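Local coordinates for chemotaxis protein CheX (Vibrio vulnificus, PDB 6VPW), which is probably a CheC-like phosphatase that helps end chemotaxis signalling by dephosphorylating the response regulator CheY, at residues G66-I71 / N81-E86; N9-S14 / R104-S109; G57-T62 / N96-G101. All blocks are in the same frame, centred on the assembly; numbering follows the deposited sequence.

Contact 1: G66-I71 / N81-E86; sequences GLALEI and NGLNEE
Leu69 and Leu83 carry this contact between a helix and the turn that precedes the next one, and they meet unequally. Leu69 points at the turn with its CG anti to its own carbonyl carbon (chi1 -68°), which brings the CD2 methyl against the carbonyl group of Gly82, 3.6 Å from Gly82 O. Leu83 starts from a less direct angle, yet the branch of its side chain bends back to the helix. Its CD2 settles 4.3 Å from Ala68 CB and only brushes the methyl of Leu69, CD2 to CD2 4.5 Å. One leucine therefore rests on main chain while the other reaches a methyl one residue back along the helix. Leu83 also packs on Glu65 of the same helix. The turn has its own internal bracing: Leu83 sits at the centre of an inverse gamma turn, closed by a weak bond of 3.0 Å from Asn84 N to Gly82 O. Asn84 then caps the helix that follows, its OD1 accepting weakly from Glu86 N at 2.8 Å and also from Val87 N. The arrangement is a connection between consecutive helices, in which an inverse gamma turn runs straight into an asparagine N-cap.

Contact 2: N9-S14 / R104-S109; sequences NPFLAS and RILAES
Pro10 and Ile105 mark the closest backbone approach of two helical stretches, their CA atoms lying 6.4 Å apart. The contact built on this approach is wholly apolar. The proline ring faces the other segment with two carbons, CB and CG, and both lie against the pair Ile105 and Leu106: CB is nearest Ile105 CG2, at 4.0 Å, and CG is nearest Leu106 CD2, at 3.9 Å. Ile105 offers that methyl because CG2 is anti to its backbone N, while CG1 takes the place anti to the carbonyl carbon (chi1 -64°). Leu106 is the fork of the contact. One methyl, CD2, goes to the proline, and the other, CD1, reaches Phe11 CE2 at 3.8 Å, meeting the ring obliquely; toward both partners the leucine side chain runs at about a right angle. The Ile105 edge lies near solvent, whereas Leu106 and Phe11 are buried. Around that inner pair, Phe111 and Phe113 close on Leu106, and Phe113 also touches Phe11. The start of helix 8-23 thus lies beside the last turns of helix 85-107, with Phe11 reaching the main antiparallel sheet at Ile152 and Phe154 of strand 148-154.

Contact 3: G57-T62 / N96-G101; sequences GSMSIT and NMVTGG
Met59, Ile61 and Val98 make the tightly packed side of this buried strand-helix contact. The methionine heads for the helix with CG anti to its backbone N (chi1 -175°), then bends at both following torsions, the middle one lying away from a staggered value (chi2 -92°). This folded chain brings CE to 3.9 Å from Val98 CG1, the methionine lying roughly perpendicular to the valine. The same methyl is modelled 3.0 Å from Thr99 OG1, so short for a methyl and an oxygen that the exact distance is doubtful; Met59 and Thr99 run alongside each other there, pointing opposite ways.

Two residues further along the strand the packing continues. The end of Ile61 meets the end of Val98 head-on, CD1 of the isoleucine standing 4.0 Å from CG2 of the valine. The axes of strand 57-62 and helix 96-101 are 10.0 Å apart at their closest, and their directions differ by 135°. The looser side belongs to the helix: Asn96 and Met97 are partly exposed and send no side chain to the strand, and Gly100 and Gly101 add partly exposed backbone to the same helix. On the strand's other face, by contrast, Ser58 and Ser60 are bonded through their hydroxyls to His130.

The chemistry is thus that of a hydrophobic layer between helix and sheet. Its hydroxyl, Thr99 OG1, is hydrogen-bonded to Thr95 O a turn earlier in its own helix, so the threonine can sit in apolar surroundings without leaving its hydroxyl in want of a partner.

In the fold
The three contacts all draw on helix 85-107: contact 1 holds the turn leading into it, contact 3 takes its middle and contact 2 its end. Along the chain they nest: contact 1 lies inside the loop closed by contact 3, which lies inside that of contact 2. Contacts 2 and 3 touch, their centres about 11 Å apart, with Phe11 packing on Met59 and Ser14 OG, in one of its two conformers, probably hydrogen-bonding to Val98 O. The centre of contact 1 is about 19 Å from that of contact 3 and about 27 Å from that of contact 2; contacts 1 and 2 lie on opposite sides of the chain's centre. Helix 85-107 and its leading turn thus join helix 65-76, helix 8-23 and the six-stranded antiparallel sheet, consistent with the layered CheC-like fold.

Contact 1: G66-I71 / N81-E86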
# COMPACT_ATOMS: atom_id res chain seq x y z
N GLY A 66 -7.76 9.65 16.02
CA GLY A 66 -8.98 9.80 16.84
C GLY A 66 -10.11 8.95 16.31
O GLY A 66 -10.80 8.28 17.11
N LEU A 67 -10.30 8.95 14.99
CA LEU A 67 -11.40 8.20 14.33
C LEU A 67 -11.13 6.69 14.42
O LEU A 67 -12.06 5.94 14.77
CB LEU A 67 -11.50 8.68 12.88
CG LEU A 67 -12.50 7.93 12.01
CD1 LEU A 67 -13.86 7.87 12.68
CD2 LEU A 67 -12.60 8.57 10.64
N ALA A 68 -9.91 6.28 14.09
CA ALA A 68 -9.51 4.87 14.22
C ALA A 68 -9.76 4.38 15.65
O ALA A 68 -10.33 3.27 15.82
CB ALA A 68 -8.05 4.73 13.84
N LEU A 69 -9.35 5.15 16.67
CA LEU A 69 -9.56 4.72 18.07
C LEU A 69 -11.07 4.66 18.36
O LEU A 69 -11.48 3.72 19.07
CB LEU A 69 -8.83 5.67 19.03
CG LEU A 69 -7.30 5.62 18.98
CD1 LEU A 69 -6.68 6.65 19.92
CD2 LEU A 69 -6.78 4.24 19.32
N GLU A 70 -11.86 5.58 17.80
CA GLU A 70 -13.33 5.56 18.06
C GLU A 70 -13.93 4.30 17.43
O GLU A 70 -14.74 3.64 18.10
CB GLU A 70 -14.01 6.82 17.53
CG GLU A 70 -15.41 7.04 18.09
CD GLU A 70 -15.46 7.45 19.55
OE1 GLU A 70 -14.41 7.86 20.11
OE2 GLU A 70 -16.54 7.34 20.14
N ILE A 71 -13.55 3.98 16.20
CA ILE A 71 -14.04 2.74 15.53
C ILE A 71 -13.68 1.53 16.39
O ILE A 71 -14.59 0.71 16.66
CB ILE A 71 -13.48 2.66 14.09
CG1 ILE A 71 -14.03 3.79 13.22
CG2 ILE A 71 -13.75 1.30 13.46
CD1 ILE A 71 -13.33 3.95 11.89
N ASN A 81 -4.96 1.67 23.72
CA ASN A 81 -4.03 2.74 24.17
C ASN A 81 -3.63 3.69 23.03
O ASN A 81 -3.98 4.89 23.10
CB ASN A 81 -2.77 2.14 24.81
CG ASN A 81 -1.87 3.17 25.47
OD1 ASN A 81 -2.22 4.34 25.57
ND2 ASN A 81 -0.71 2.74 25.94
N GLY A 82 -2.95 3.16 22.00
CA GLY A 82 -2.64 3.92 20.77
C GLY A 82 -2.95 3.06 19.56
O GLY A 82 -3.84 2.19 19.68
N LEU A 83 -2.24 3.29 18.44
CA LEU A 83 -2.41 2.50 17.19
C LEU A 83 -1.61 1.19 17.30
O LEU A 83 -0.69 0.99 16.47
CB LEU A 83 -1.95 3.35 16.01
CG LEU A 83 -2.70 4.67 15.83
CD1 LEU A 83 -2.14 5.47 14.67
CD2 LEU A 83 -4.19 4.43 15.65
N ASN A 84 -1.98 0.32 18.24
CA ASN A 84 -1.25 -0.96 18.50
C ASN A 84 -1.53 -1.98 17.38
O ASN A 84 -2.31 -1.68 16.44
CB ASN A 84 -1.58 -1.51 19.89
CG ASN A 84 -3.05 -1.84 20.08
OD1 ASN A 84 -3.73 -2.21 19.13
ND2 ASN A 84 -3.53 -1.71 21.30
N GLU A 85 -0.89 -3.16 17.47
CA GLU A 85 -1.09 -4.22 16.44
C GLU A 85 -2.58 -4.54 16.33
O GLU A 85 -3.02 -4.88 15.21
CB GLU A 85 -0.28 -5.48 16.75
CG GLU A 85 1.19 -5.35 16.39
CD GLU A 85 1.96 -6.67 16.42
OE1 GLU A 85 2.97 -6.77 15.69
OE2 GLU A 85 1.55 -7.58 17.17
N GLU A 86 -3.33 -4.41 17.42
CA GLU A 86 -4.79 -4.71 17.38
C GLU A 86 -5.49 -3.68 16.47
O GLU A 86 -6.39 -4.07 15.74
CB GLU A 86 -5.36 -4.73 18.80
CG GLU A 86 -6.68 -5.46 18.92
CD GLU A 86 -7.16 -5.60 20.35
OE1 GLU A 86 -6.44 -5.14 21.26
OE2 GLU A 86 -8.25 -6.18 20.56

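Contact 2: N9-S14 / R104-S109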
# COMPACT_ATOMS: atom_id res chain seq x y z
N ASN A 9 -18.92 5.15 -6.41
CA ASN A 9 -20.03 4.99 -5.43
C ASN A 9 -19.98 3.66 -4.68
O ASN A 9 -20.20 3.64 -3.47
CB ASN A 9 -21.39 5.24 -6.09
CG ASN A 9 -21.54 6.69 -6.49
OD1 ASN A 9 -20.81 7.55 -6.00
ND2 ASN A 9 -22.48 6.98 -7.37
N PRO A 10 -19.76 2.50 -5.34
CA PRO A 10 -19.66 1.23 -4.61
C PRO A 10 -18.62 1.26 -3.48
O PRO A 10 -18.94 0.73 -2.42
CB PRO A 10 -19.29 0.22 -5.70
CG PRO A 10 -19.89 0.82 -6.95
CD PRO A 10 -19.72 2.31 -6.79
N PHE A 11 -17.44 1.86 -3.72
CA PHE A 11 -16.39 1.96 -2.66
C PHE A 11 -16.85 2.92 -1.55
O PHE A 11 -16.71 2.57 -0.38
CB PHE A 11 -15.01 2.33 -3.23
CG PHE A 11 -14.27 1.16 -3.83
CD1 PHE A 11 -13.48 0.34 -3.03
CD2 PHE A 11 -14.41 0.83 -5.17
CE1 PHE A 11 -12.85 -0.78 -3.56
CE2 PHE A 11 -13.76 -0.27 -5.70
CZ PHE A 11 -12.97 -1.07 -4.90
N LEU A 12 -17.38 4.09 -1.92
CA LEU A 12 -17.82 5.12 -0.95
C LEU A 12 -18.92 4.53 -0.06
O LEU A 12 -18.79 4.61 1.17
CB LEU A 12 -18.30 6.34 -1.74
CG LEU A 12 -18.62 7.62 -0.96
CD1 LEU A 12 -18.59 8.82 -1.88
CD2 LEU A 12 -19.98 7.54 -0.26
N ALA A 13 -19.93 3.92 -0.68
CA ALA A 13 -21.06 3.30 0.04
C ALA A 13 -20.56 2.17 0.95
O ALA A 13 -21.03 2.04 2.10
CB ALA A 13 -22.08 2.80 -0.96
N SER A 14 -19.58 1.40 0.46
CA SER A 14 -19.05 0.25 1.23
C SER A 14 -18.37 0.71 2.53
O SER A 14 -18.62 0.06 3.57
CB SER A 14 -18.11 -0.58 0.40
OG SER A 14 -17.79 -1.78 1.07
N ARG A 104 -18.28 -7.15 -4.76
CA ARG A 104 -19.57 -7.87 -4.95
C ARG A 104 -20.52 -6.97 -5.74
O ARG A 104 -21.16 -7.48 -6.69
CB ARG A 104 -20.16 -8.31 -3.61
CG ARG A 104 -21.29 -9.32 -3.75
CD ARG A 104 -21.93 -9.77 -2.44
NE ARG A 104 -21.05 -10.53 -1.56
CZ ARG A 104 -20.76 -11.82 -1.69
NH1 ARG A 104 -21.25 -12.51 -2.71
NH2 ARG A 104 -19.97 -12.42 -0.82
N ILE A 105 -20.56 -5.67 -5.41
CA ILE A 105 -21.48 -4.72 -6.11
C ILE A 105 -21.02 -4.54 -7.57
O ILE A 105 -21.86 -4.66 -8.48
CB ILE A 105 -21.56 -3.38 -5.34
CG1 ILE A 105 -22.18 -3.60 -3.96
CG2 ILE A 105 -22.33 -2.34 -6.15
CD1 ILE A 105 -21.95 -2.47 -2.97
N LEU A 106 -19.74 -4.29 -7.79
CA LEU A 106 -19.22 -4.06 -9.17
C LEU A 106 -19.37 -5.32 -10.02
O LEU A 106 -19.57 -5.17 -11.25
CB LEU A 106 -17.77 -3.59 -9.05
CG LEU A 106 -17.66 -2.13 -8.63
CD1 LEU A 106 -16.27 -1.78 -8.14
CD2 LEU A 106 -18.08 -1.23 -9.79
N ALA A 107 -19.31 -6.52 -9.42
CA ALA A 107 -19.48 -7.75 -10.22
C ALA A 107 -20.88 -7.77 -10.86
O ALA A 107 -21.03 -8.28 -11.98
CB ALA A 107 -19.23 -8.98 -9.37
N GLU A 108 -21.87 -7.16 -10.21
CA GLU A 108 -23.25 -7.13 -10.76
C GLU A 108 -23.33 -6.14 -11.93
O GLU A 108 -24.32 -6.22 -12.69
CB GLU A 108 -24.26 -6.80 -9.67
CG GLU A 108 -24.29 -7.84 -8.56
CD GLU A 108 -24.54 -9.27 -9.01
OE1 GLU A 108 -25.05 -9.46 -10.12
OE2 GLU A 108 -24.24 -10.18 -8.23
N SER A 109 -22.30 -5.30 -12.10
CA SER A 109 -22.25 -4.30 -13.20
C SER A 109 -21.21 -4.73 -14.26
O SER A 109 -20.88 -3.89 -15.09
CB SER A 109 -21.92 -2.92 -12.67
OG SER A 109 -22.81 -2.54 -11.63

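Contact 3: G57-T62 / N96-G101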
# COMPACT_ATOMS: atom_id res chain seq x y z
N GLY A 57 -5.83 -1.98 -10.34
CA GLY A 57 -5.74 -0.69 -9.64
C GLY A 57 -5.46 -0.88 -8.17
O GLY A 57 -5.00 -1.99 -7.78
N SER A 58 -5.67 0.17 -7.40
CA SER A 58 -5.39 0.13 -5.94
C SER A 58 -6.39 1.02 -5.20
O SER A 58 -6.95 1.93 -5.82
CB SER A 58 -3.97 0.56 -5.65
OG SER A 58 -3.68 1.83 -6.26
N MET A 59 -6.61 0.69 -3.94
CA MET A 59 -7.49 1.49 -3.06
C MET A 59 -6.77 1.68 -1.72
O MET A 59 -6.05 0.74 -1.27
CB MET A 59 -8.84 0.78 -2.89
CG MET A 59 -9.85 1.58 -2.10
SD MET A 59 -9.78 1.18 -0.35
CE MET A 59 -10.84 -0.26 -0.32
N SER A 60 -6.91 2.87 -1.13
CA SER A 60 -6.38 3.12 0.23
C SER A 60 -7.49 3.79 1.05
O SER A 60 -8.33 4.51 0.47
CB SER A 60 -5.13 3.96 0.22
OG SER A 60 -5.33 5.20 -0.44
N ILE A 61 -7.56 3.42 2.33
CA ILE A 61 -8.45 4.07 3.32
C ILE A 61 -7.52 4.64 4.37
O ILE A 61 -6.76 3.85 4.97
CB ILE A 61 -9.45 3.11 3.97
CG1 ILE A 61 -10.24 2.29 2.95
CG2 ILE A 61 -10.37 3.92 4.88
CD1 ILE A 61 -11.10 1.23 3.57
N THR A 62 -7.60 5.95 4.58
CA THR A 62 -6.72 6.61 5.57
C THR A 62 -7.59 7.18 6.68
O THR A 62 -8.62 7.82 6.34
CB THR A 62 -5.88 7.69 4.88
OG1 THR A 62 -5.06 7.04 3.90
CG2 THR A 62 -5.04 8.46 5.88
N ASN A 96 -10.29 -5.00 3.90
CA ASN A 96 -10.80 -6.23 3.24
C ASN A 96 -12.32 -6.20 3.11
O ASN A 96 -12.84 -6.54 2.02
CB ASN A 96 -10.41 -7.50 4.00
CG ASN A 96 -9.12 -8.13 3.52
OD1 ASN A 96 -8.72 -7.92 2.38
ND2 ASN A 96 -8.51 -8.97 4.36
N MET A 97 -13.03 -5.79 4.17
CA MET A 97 -14.51 -5.79 4.11
C MET A 97 -15.00 -4.74 3.12
O MET A 97 -15.96 -5.04 2.37
CB MET A 97 -15.12 -5.50 5.49
CG MET A 97 -15.09 -6.68 6.44
SD MET A 97 -15.94 -6.29 8.01
CE MET A 97 -14.82 -5.09 8.71
N VAL A 98 -14.38 -3.57 3.10
CA VAL A 98 -14.84 -2.50 2.16
C VAL A 98 -14.59 -2.96 0.72
O VAL A 98 -15.50 -2.81 -0.13
CB VAL A 98 -14.15 -1.16 2.46
CG1 VAL A 98 -14.40 -0.13 1.36
CG2 VAL A 98 -14.59 -0.61 3.81
N THR A 99 -13.40 -3.50 0.46
CA THR A 99 -13.05 -3.96 -0.90
C THR A 99 -13.95 -5.13 -1.32
O THR A 99 -14.39 -5.13 -2.49
CB THR A 99 -11.57 -4.35 -0.98
OG1 THR A 99 -10.85 -3.22 -0.48
CG2 THR A 99 -11.12 -4.68 -2.39
N GLY A 100 -14.19 -6.07 -0.40
CA GLY A 100 -15.07 -7.23 -0.63
C GLY A 100 -16.47 -6.81 -1.01
O GLY A 100 -17.03 -7.39 -1.96
N GLY A 101 -17.03 -5.84 -0.29
CA GLY A 101 -18.37 -5.30 -0.61
C GLY A 101 -18.39 -4.61 -1.98
O GLY A 101 -19.35 -4.83 -2.73